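Local coordinates for uncharacterized protein (Bacteroides thetaiotaomicron, PDB 3KZT) that is of unknown function but belongs to the DUF3828 family and is probably made as a membrane-anchored lipoprotein, at residues 36-41 with 77-82; 97-100 with 104-107. All coordinates share one frame; numbering follows the deposited sequence.

Contact 1 (36-41 with 77-82); sequences EAYAAS and DADPII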
loop_
_atom_site.group_PDB
_atom_site.type_symbol
_atom_site.label_atom_id
_atom_site.label_comp_id
_atom_site.label_asym_id
_atom_site.label_seq_id
_atom_site.Cartn_x
_atom_site.Cartn_y
_atom_site.Cartn_z
ATOM N N GLU A 36 -2.695 4.334 -2.605
ATOM C CA GLU A 36 -1.924 3.209 -2.028
ATOM C C GLU A 36 -0.566 3.021 -2.725
ATOM O O GLU A 36 0.450 2.823 -2.048
ATOM C CB GLU A 36 -2.740 1.922 -2.024
ATOM C CG GLU A 36 -3.829 1.953 -0.959
ATOM C CD GLU A 36 -4.888 0.889 -1.122
ATOM O OE1 GLU A 36 -4.672 -0.117 -1.856
ATOM O OE2 GLU A 36 -5.960 1.061 -0.498
ATOM N N ALA A 37 -0.560 3.108 -4.065
ATOM C CA ALA A 37 0.682 3.019 -4.869
ATOM C C ALA A 37 1.618 4.197 -4.587
ATOM O O ALA A 37 2.808 4.005 -4.359
ATOM C CB ALA A 37 0.348 2.967 -6.356
ATOM N N TYR A 38 1.054 5.408 -4.604
ATOM C CA TYR A 38 1.800 6.647 -4.327
ATOM C C TYR A 38 2.392 6.664 -2.905
ATOM O O TYR A 38 3.559 6.998 -2.728
ATOM C CB TYR A 38 0.904 7.874 -4.551
ATOM C CG TYR A 38 1.641 9.185 -4.548
ATOM C CD1 TYR A 38 2.556 9.484 -5.560
ATOM C CD2 TYR A 38 1.401 10.155 -3.558
ATOM C CE1 TYR A 38 3.245 10.694 -5.578
ATOM C CE2 TYR A 38 2.085 11.372 -3.568
ATOM C CZ TYR A 38 3.002 11.635 -4.586
ATOM O OH TYR A 38 3.677 12.816 -4.618
ATOM N N ALA A 39 1.584 6.274 -1.917
ATOM C CA ALA A 39 2.037 6.181 -0.487
ATOM C C ALA A 39 3.226 5.264 -0.279
ATOM O O ALA A 39 4.091 5.569 0.528
ATOM C CB ALA A 39 0.937 5.725 0.376
ATOM N N ALA A 40 3.251 4.132 -0.996
ATOM C CA ALA A 40 4.377 3.187 -0.933
ATOM C C ALA A 40 5.712 3.791 -1.417
ATOM O O ALA A 40 6.766 3.390 -0.940
ATOM C CB ALA A 40 4.052 1.902 -1.719
ATOM N N SER A 41 5.657 4.758 -2.346
ATOM C CA SER A 41 6.873 5.463 -2.823
ATOM C C SER A 41 7.601 6.263 -1.718
ATOM O O SER A 41 8.800 6.484 -1.817
ATOM C CB SER A 41 6.562 6.382 -4.016
ATOM O OG SER A 41 5.908 7.567 -3.609
ATOM N N ASP A 77 4.903 24.332 0.727
ATOM C CA ASP A 77 6.159 23.589 0.941
ATOM C C ASP A 77 5.716 22.216 1.410
ATOM O O ASP A 77 6.170 21.706 2.421
ATOM C CB ASP A 77 7.061 24.323 1.963
ATOM C CG ASP A 77 7.716 25.584 1.375
ATOM O OD1 ASP A 77 8.400 25.475 0.331
ATOM O OD2 ASP A 77 7.569 26.676 1.967
ATOM N N ALA A 78 4.799 21.632 0.640
ATOM C CA ALA A 78 4.178 20.368 0.976
ATOM C C ALA A 78 3.689 19.705 -0.296
ATOM O O ALA A 78 3.524 20.361 -1.327
ATOM C CB ALA A 78 3.029 20.596 1.938
ATOM N N ASP A 79 3.489 18.397 -0.221
ATOM C CA ASP A 79 2.989 17.629 -1.339
ATOM C C ASP A 79 1.454 17.879 -1.376
ATOM O O ASP A 79 0.759 17.485 -0.445
ATOM C CB ASP A 79 3.312 16.142 -1.134
ATOM C CG ASP A 79 3.033 15.295 -2.361
ATOM O OD1 ASP A 79 2.190 15.664 -3.195
ATOM O OD2 ASP A 79 3.669 14.240 -2.479
ATOM N N PRO A 80 0.938 18.548 -2.444
ATOM C CA PRO A 80 -0.523 18.783 -2.509
ATOM C C PRO A 80 -1.424 17.497 -2.629
ATOM O O PRO A 80 -2.620 17.561 -2.280
ATOM C CB PRO A 80 -0.669 19.660 -3.763
ATOM C CG PRO A 80 0.473 19.290 -4.592
ATOM C CD PRO A 80 1.602 19.090 -3.648
ATOM N N ILE A 81 -0.844 16.372 -3.108
ATOM C CA ILE A 81 -1.576 15.103 -3.239
ATOM C C ILE A 81 -1.981 14.572 -1.849
ATOM O O ILE A 81 -3.118 14.162 -1.657
ATOM C CB ILE A 81 -0.743 14.022 -4.003
ATOM C CG1 ILE A 81 -0.489 14.448 -5.467
ATOM C CG2 ILE A 81 -1.486 12.660 -4.003
ATOM C CD1 ILE A 81 0.500 13.562 -6.195
ATOM N N ILE A 82 -1.035 14.614 -0.893
ATOM C CA ILE A 82 -1.264 14.175 0.529
ATOM C C ILE A 82 -1.459 15.336 1.551
ATOM O O ILE A 82 -1.801 15.073 2.722
ATOM C CB ILE A 82 -0.124 13.199 1.052
ATOM C CG1 ILE A 82 1.281 13.829 0.977
ATOM C CG2 ILE A 82 -0.135 11.900 0.257
ATOM C CD1 ILE A 82 2.360 13.046 1.690
HETATM O O HOH W 1 3.290 15.651 -5.630
#

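Contact 2 (97-100 with 104-107); sequences VKHL and WYEV. With SO4 (sulfate ion), chain E; EDO (1,2-ethanediol), chain C.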
loop_
_atom_site.group_PDB
_atom_site.type_symbol
_atom_site.label_atom_id
_atom_site.label_comp_id
_atom_site.label_asym_id
_atom_site.label_seq_id
_atom_site.Cartn_x
_atom_site.Cartn_y
_atom_site.Cartn_z
ATOM N N VAL A 97 -12.180 6.869 0.463
ATOM C CA VAL A 97 -12.583 7.701 -0.673
ATOM C C VAL A 97 -14.095 7.614 -0.830
ATOM O O VAL A 97 -14.674 6.548 -0.616
ATOM C CB VAL A 97 -11.909 7.267 -1.981
ATOM C CG1 VAL A 97 -12.215 8.294 -3.101
ATOM C CG2 VAL A 97 -10.400 7.133 -1.783
ATOM N N LYS A 98 -14.731 8.742 -1.178
ATOM C CA LYS A 98 -16.169 8.773 -1.425
ATOM C C LYS A 98 -16.530 9.824 -2.453
ATOM O O LYS A 98 -15.784 10.795 -2.657
ATOM C CB LYS A 98 -16.959 8.990 -0.119
ATOM C CG LYS A 98 -17.037 10.442 0.428
ATOM C CD LYS A 98 -17.866 10.474 1.707
ATOM C CE LYS A 98 -18.265 11.883 2.095
ATOM N NZ LYS A 98 -19.077 11.869 3.343
ATOM N N HIS A 99 -17.691 9.636 -3.072
ATOM C CA HIS A 99 -18.207 10.555 -4.078
ATOM C C HIS A 99 -18.794 11.804 -3.417
ATOM O O HIS A 99 -19.458 11.696 -2.383
ATOM C CB HIS A 99 -19.275 9.856 -4.910
ATOM C CG HIS A 99 -19.855 10.705 -5.985
ATOM N ND1 HIS A 99 -21.184 11.054 -6.011
ATOM C CD2 HIS A 99 -19.291 11.290 -7.066
ATOM C CE1 HIS A 99 -21.418 11.805 -7.070
ATOM N NE2 HIS A 99 -20.287 11.961 -7.729
ATOM N N LEU A 100 -18.535 12.972 -4.022
ATOM C CA LEU A 100 -19.095 14.245 -3.572
ATOM C C LEU A 100 -20.291 14.583 -4.477
ATOM O O LEU A 100 -21.440 14.387 -4.080
ATOM C CB LEU A 100 -18.014 15.365 -3.571
ATOM C CG LEU A 100 -16.879 15.279 -2.545
ATOM C CD1 LEU A 100 -15.880 16.420 -2.792
ATOM C CD2 LEU A 100 -17.411 15.331 -1.112
ATOM N N TRP A 104 -16.510 14.876 -8.915
ATOM C CA TRP A 104 -15.672 15.177 -7.740
ATOM C C TRP A 104 -15.830 14.083 -6.686
ATOM O O TRP A 104 -16.935 13.580 -6.458
ATOM C CB TRP A 104 -15.983 16.566 -7.139
ATOM C CG TRP A 104 -15.401 17.654 -7.951
ATOM C CD1 TRP A 104 -16.010 18.338 -8.956
ATOM C CD2 TRP A 104 -14.063 18.156 -7.869
ATOM N NE1 TRP A 104 -15.142 19.258 -9.500
ATOM C CE2 TRP A 104 -13.938 19.171 -8.849
ATOM C CE3 TRP A 104 -12.956 17.859 -7.052
ATOM C CZ2 TRP A 104 -12.746 19.891 -9.043
ATOM C CZ3 TRP A 104 -11.765 18.575 -7.246
ATOM C CH2 TRP A 104 -11.674 19.579 -8.237
ATOM N N TYR A 105 -14.699 13.708 -6.086
ATOM C CA TYR A 105 -14.609 12.694 -5.036
ATOM C C TYR A 105 -13.764 13.322 -3.936
ATOM O O TYR A 105 -13.054 14.292 -4.193
ATOM C CB TYR A 105 -13.957 11.399 -5.597
ATOM C CG TYR A 105 -14.808 10.754 -6.669
ATOM C CD1 TYR A 105 -14.785 11.229 -7.979
ATOM C CD2 TYR A 105 -15.656 9.685 -6.373
ATOM C CE1 TYR A 105 -15.588 10.665 -8.968
ATOM C CE2 TYR A 105 -16.463 9.106 -7.356
ATOM C CZ TYR A 105 -16.421 9.598 -8.644
ATOM O OH TYR A 105 -17.210 9.056 -9.608
ATOM N N GLU A 106 -13.860 12.788 -2.726
ATOM C CA GLU A 106 -13.115 13.294 -1.567
ATOM C C GLU A 106 -12.227 12.166 -1.049
ATOM O O GLU A 106 -12.732 11.089 -0.768
ATOM C CB GLU A 106 -14.100 13.743 -0.476
ATOM C CG GLU A 106 -13.451 14.252 0.820
ATOM C CD GLU A 106 -14.473 14.742 1.812
ATOM O OE1 GLU A 106 -14.872 15.926 1.716
ATOM O OE2 GLU A 106 -14.850 13.961 2.712
ATOM N N VAL A 107 -10.915 12.429 -0.935
ATOM C CA VAL A 107 -9.940 11.472 -0.389
ATOM C C VAL A 107 -9.684 11.859 1.070
ATOM O O VAL A 107 -9.101 12.920 1.331
ATOM C CB VAL A 107 -8.611 11.501 -1.171
ATOM C CG1 VAL A 107 -7.552 10.622 -0.473
ATOM C CG2 VAL A 107 -8.838 11.031 -2.610
HETATM S S SO4 E . -16.618 21.161 -12.229
HETATM O O1 SO4 E . -16.758 21.115 -13.681
HETATM O O2 SO4 E . -17.264 19.989 -11.630
HETATM O O3 SO4 E . -17.262 22.375 -11.726
HETATM O O4 SO4 E . -15.198 21.186 -11.883
HETATM C C1 EDO C . -16.333 9.332 -14.168
HETATM O O1 EDO C . -16.951 10.232 -15.093
HETATM C C2 EDO C . -15.981 10.062 -12.878
HETATM O O2 EDO C . -17.163 10.345 -12.114
#

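Contact 1 (36-41 with 77-82)
Tyr-38 reaches out from helix 13-41 and ends on the carboxylate of Asp-79, in the loop that follows helix 63-75. Its hydroxyl donates to OD2 of Asp-79, with OH and OD2 2.6 Å apart. The acceptor uses its syn lone pair and lies in the plane of the phenol ring, while the carboxylate itself stands nearly perpendicular to that ring, at 87°. Because CG of Tyr-38 is anti to the backbone N (chi1 -169°), the ring extends away from the helix and brings its hydroxyl to the loop.

The tight part lies over one ring face. There CD1 of Ile-81 sits 3.5 Å from CZ of Tyr-38 and makes a CH-pi contact, 4.0 Å from the ring centroid, while the CG2 branch flanks the CD2-CE2 side of the ring, 3.8 Å from CD2 of Tyr-38. This holds for one of two modelled Ile-81 conformers, so the exact CD1 position is doubtful. Lys-57 and Ile-56 of helix 47-60 also pack on the tyrosine, and Phe-42 meets its ring edge-to-face.

Elsewhere the fit is looser. CG2 of Ile-82 only approaches the ring edge, 4.5 Å from CE2 of Tyr-38. On the polar side, a water donates to both the Tyr-38 hydroxyl and OD1 of Asp-79, and the loop becomes partly exposed at Ala-78, Asp-79 and Pro-80.

The two carboxylate oxygens thus have separate tasks: OD2 takes the phenol, whereas OD1 accepts the water and the backbone N of Ile-81, 3.1 Å from OD1, which comes in from above the carboxylate plane. These bonds should restrict rotation of the carboxylate and keep OD2 turned to the tyrosine. The bond from Ile-81 N closes an Asx turn headed by Asp-79, here joined side chain to side chain with a helix.

Contact 2 (97-100 with 104-107)
His-99 and Tyr-105 face each other as a non-hydrogen-bonded antiparallel pair, and their rings meet edge-to-face, with centroids 5.0 Å apart and planes at 60°. CD2 of His-99 lies over one face of the phenol, offset toward its rim and 3.6 Å from CE2 of Tyr-105. The His-99 ring is carried off opposite its own backbone N (chi1 -179°), which lays the imidazole obliquely across the tyrosine, and its NE2 bonds to Asp-102 O in the turn. Val-97 and Val-107 share this sheet face, their CG2 atoms 4.3 Å apart; Ile-31 of helix 13-41 packs on Tyr-105 and Val-107.

On the other face, the extended side chains of Lys-98 and Glu-106 run side by side in the same direction. Leu-100 crosses Glu-106 at about a right angle, its CD2 3.7 Å from CB of Glu-106. Between the strands, Glu-106 N donates to Lys-98 O (2.8 Å) and Lys-98 N returns a bond to Glu-106 O. Leu-100 N bonds to Trp-104 O near the turn. At the start of strand 104-111, Trp-104 NE1 donates to O4 of a sulfate, probably from the crystallisation liquor and also held by Arg-126; NE1 and O4 are 3.1 Å apart.

NZ of Lys-98 remains 4.8 Å from OE2 of Glu-106, which is hydrogen-bonded to Asn-108 ND2. The opposite charges of Lys-98 and Glu-106 may still attract at this longer range, but backbone bonds and apolar and aromatic contacts carry this pairing.

Overall arrangement
From the N terminus, helix 13-41 comes first, and its last turns supply one side of contact 1. The chain then passes through helices 47-60 and 63-75 before the loop 77-82 returns to the first helix, closing a long, mostly helical excursion. Contact 2 opens only afterwards, where strand 96-101 turns tightly into strand 104-111. The two contacts therefore follow in series, neither nesting nor crossing, with centres about 17 Å apart on opposite sides of the chain's centre. Helix 13-41 links them: its end holds the loop, while its middle packs against the hairpin at one edge of the four-stranded antiparallel sheet of this chain.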